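Local atomic coordinates of putative flagellar hook-associated protein (Vibrio parahaemolyticus, PDB entry 3PWX), a protein that probably serves as a structural component of the bacterial flagellum, perhaps at the junction of hook and filament. Residues S50-M54 / Y81-I85. Residues are numbered along the deposited sequence; the frame is centred on the assembly and turned at random.
Sequences SLKSM and YRDSI
S53 lays its CB over one face of the Y81 ring. This is a CH-pi contact, with S53 CB 3.5 Å from the ring centroid of Y81 and 16° off the ring normal. The carbon sits toward the rim, nearest CZ. S53 OG is turned back beside its own backbone N and bonds to E49 O, one turn earlier. At the edge of the same ring, near its plane, lies S50 OG.

Apolar contacts come from M54, L51 and I85. The M54 chain runs out straight, with CG anti to the backbone N (chi1 173°), and bends only at its last torsion. M54, a selenomethionine, thereby brings its CE against Y81 CB at 3.5 Å. S50 CB rests on I85 CG1 at 3.5 Å. L51 and I85 cross at about a right angle, with L51 CD2 3.9 Å from I85 CD1.

The two segments run antiparallel, their axes at 163°; they belong to helices 7-61 and 71-89 of the flagellin-type N-terminal helical region. Helix 154-166 touches M54 and I85, and helix 172-223 touches L51 and M54, so the contact is part of a helical bundle.

A water bridges the two serines. It bonds S50 OG at 2.9 Å and S84 OG at 2.7 Å, and weakly S84 O. The guanidinium of R82 grips D83 OD1 side-on through NE and NH1, while its NH2 forms a salt bridge to D159.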
ATOM      1  N   SER A  50     -17.659   2.431 -24.752  1.00 59.82           N
ATOM      2  CA  SER A  50     -18.198   3.671 -25.208  1.00 59.52           C
ATOM      3  C   SER A  50     -17.145   4.454 -25.935  1.00 58.63           C
ATOM      4  O   SER A  50     -17.453   5.140 -26.879  1.00 60.44           O
ATOM      5  CB  SER A  50     -18.746   4.488 -24.075  1.00 58.93           C
ATOM      6  OG  SER A  50     -19.806   3.818 -23.451  1.00 61.35           O
ATOM      7  N   LEU A  51     -15.886   4.353 -25.552  1.00 57.35           N
ATOM      8  CA  LEU A  51     -14.913   5.190 -26.257  1.00 56.80           C
ATOM      9  C   LEU A  51     -14.710   4.682 -27.683  1.00 58.41           C
ATOM     10  O   LEU A  51     -14.518   5.458 -28.617  1.00 58.72           O
ATOM     11  CB  LEU A  51     -13.586   5.255 -25.524  1.00 55.33           C
ATOM     12  CG  LEU A  51     -13.662   6.158 -24.315  1.00 54.69           C
ATOM     13  CD1 LEU A  51     -12.370   5.922 -23.429  1.00 54.02           C
ATOM     14  CD2 LEU A  51     -13.805   7.601 -24.719  1.00 54.72           C
ATOM     15  N   LYS A  52     -14.784   3.361 -27.812  1.00 59.60           N
ATOM     16  CA  LYS A  52     -14.688   2.624 -29.050  1.00 61.62           C
ATOM     17  C   LYS A  52     -15.835   3.031 -30.028  1.00 63.36           C
ATOM     18  O   LYS A  52     -15.574   3.478 -31.142  1.00 64.49           O
ATOM     19  CB  LYS A  52     -14.709   1.144 -28.667  1.00 61.90           C
ATOM     20  CG  LYS A  52     -14.479   0.181 -29.708  1.00 66.52           C
ATOM     21  CD  LYS A  52     -13.114   0.317 -30.317  1.00 72.40           C
ATOM     22  CE  LYS A  52     -13.170  -0.011 -31.829  1.00 77.45           C
ATOM     23  NZ  LYS A  52     -14.168  -1.077 -32.202  1.00 81.53           N
ATOM     24  N   SER A  53     -17.084   2.928 -29.594  1.00 64.02           N
ATOM     25  CA  SER A  53     -18.206   3.318 -30.433  1.00 66.50           C
ATOM     26  C   SER A  53     -18.150   4.788 -30.815  1.00 66.34           C
ATOM     27  O   SER A  53     -18.468   5.169 -31.946  1.00 67.17           O
ATOM     28  CB  SER A  53     -19.537   3.008 -29.762  1.00 67.23           C
ATOM     29  OG  SER A  53     -19.462   1.746 -29.139  1.00 72.26           O
HETATM   30  N   MSE A  54     -17.738   5.629 -29.871  1.00 65.36           N
HETATM   31  CA  MSE A  54     -17.655   7.029 -30.185  1.00 64.64           C
HETATM   32  C   MSE A  54     -16.585   7.196 -31.274  1.00 64.50           C
HETATM   33  O   MSE A  54     -16.804   7.908 -32.232  1.00 64.44           O
HETATM   34  CB  MSE A  54     -17.369   7.785 -28.934  1.00 62.50           C
HETATM   35  CG  MSE A  54     -17.079   9.231 -29.051  1.00 65.93           C
HETATM   36 SE   MSE A  54     -16.925   9.911 -27.192  1.00 75.00          SE
HETATM   37  CE  MSE A  54     -18.768   9.583 -26.647  1.00 68.59           C
ATOM     38  N   TYR A  81     -23.131   7.828 -25.995  1.00 65.50           N
ATOM     39  CA  TYR A  81     -21.869   7.305 -25.468  1.00 63.66           C
ATOM     40  C   TYR A  81     -21.200   8.330 -24.538  1.00 61.61           C
ATOM     41  O   TYR A  81     -20.658   7.967 -23.507  1.00 59.37           O
ATOM     42  CB  TYR A  81     -20.955   6.825 -26.612  1.00 63.98           C
ATOM     43  CG  TYR A  81     -21.590   5.676 -27.410  1.00 66.12           C
ATOM     44  CD1 TYR A  81     -21.863   4.463 -26.779  1.00 68.82           C
ATOM     45  CD2 TYR A  81     -21.948   5.811 -28.747  1.00 68.00           C
ATOM     46  CE1 TYR A  81     -22.433   3.393 -27.447  1.00 73.12           C
ATOM     47  CE2 TYR A  81     -22.549   4.724 -29.448  1.00 73.86           C
ATOM     48  CZ  TYR A  81     -22.765   3.514 -28.761  1.00 75.32           C
ATOM     49  OH  TYR A  81     -23.326   2.407 -29.303  1.00 79.87           O
ATOM     50  N   ARG A  82     -21.329   9.604 -24.892  1.00 62.02           N
ATOM     51  CA  ARG A  82     -20.952  10.681 -24.036  1.00 61.88           C
ATOM     52  C   ARG A  82     -21.634  10.580 -22.676  1.00 62.37           C
ATOM     53  O   ARG A  82     -20.941  10.624 -21.647  1.00 61.70           O
ATOM     54  CB  ARG A  82     -21.214  12.028 -24.682  1.00 63.30           C
ATOM     55  CG  ARG A  82     -20.752  13.215 -23.839  1.00 63.15           C
ATOM     56  CD  ARG A  82     -21.476  14.479 -24.275  1.00 63.94           C
ATOM     57  NE  ARG A  82     -22.883  14.441 -23.859  1.00 63.88           N
ATOM     58  CZ  ARG A  82     -23.804  15.336 -24.228  1.00 64.02           C
ATOM     59  NH1 ARG A  82     -25.064  15.198 -23.841  1.00 63.71           N
ATOM     60  NH2 ARG A  82     -23.467  16.333 -25.030  1.00 62.47           N
ATOM     61  N   ASP A  83     -22.939  10.350 -22.648  1.00 63.85           N
ATOM     62  CA  ASP A  83     -23.641  10.365 -21.365  1.00 64.17           C
ATOM     63  C   ASP A  83     -23.308   9.148 -20.567  1.00 62.66           C
ATOM     64  O   ASP A  83     -22.992   9.238 -19.386  1.00 62.86           O
ATOM     65  CB  ASP A  83     -25.149  10.443 -21.554  1.00 67.29           C
ATOM     66  CG  ASP A  83     -25.603  11.770 -22.144  1.00 69.46           C
ATOM     67  OD1 ASP A  83     -24.801  12.730 -22.248  1.00 66.38           O
ATOM     68  OD2 ASP A  83     -26.801  11.834 -22.516  1.00 76.62           O
ATOM     69  N   SER A  84     -23.348   8.010 -21.237  1.00 62.36           N
ATOM     70  CA  SER A  84     -22.937   6.728 -20.694  1.00 60.95           C
ATOM     71  C   SER A  84     -21.503   6.719 -20.047  1.00 58.45           C
ATOM     72  O   SER A  84     -21.246   6.020 -19.052  1.00 58.60           O
ATOM     73  CB  SER A  84     -23.105   5.696 -21.811  1.00 61.58           C
ATOM     74  OG  SER A  84     -22.315   4.537 -21.604  1.00 63.95           O
ATOM     75  N   ILE A  85     -20.581   7.502 -20.596  1.00 57.56           N
ATOM     76  CA  ILE A  85     -19.240   7.623 -20.042  1.00 56.34           C
ATOM     77  C   ILE A  85     -19.284   8.515 -18.804  1.00 56.16           C
ATOM     78  O   ILE A  85     -18.572   8.270 -17.839  1.00 55.48           O
ATOM     79  CB  ILE A  85     -18.266   8.201 -21.072  1.00 55.87           C
ATOM     80  CG1 ILE A  85     -17.812   7.126 -22.035  1.00 55.86           C
ATOM     81  CG2 ILE A  85     -17.077   8.837 -20.432  1.00 54.98           C
ATOM     82  CD1 ILE A  85     -17.498   7.690 -23.464  1.00 56.06           C
TER
HETATM   83  O   HOH W   1     -19.952   3.764 -20.553  1.00 62.74           O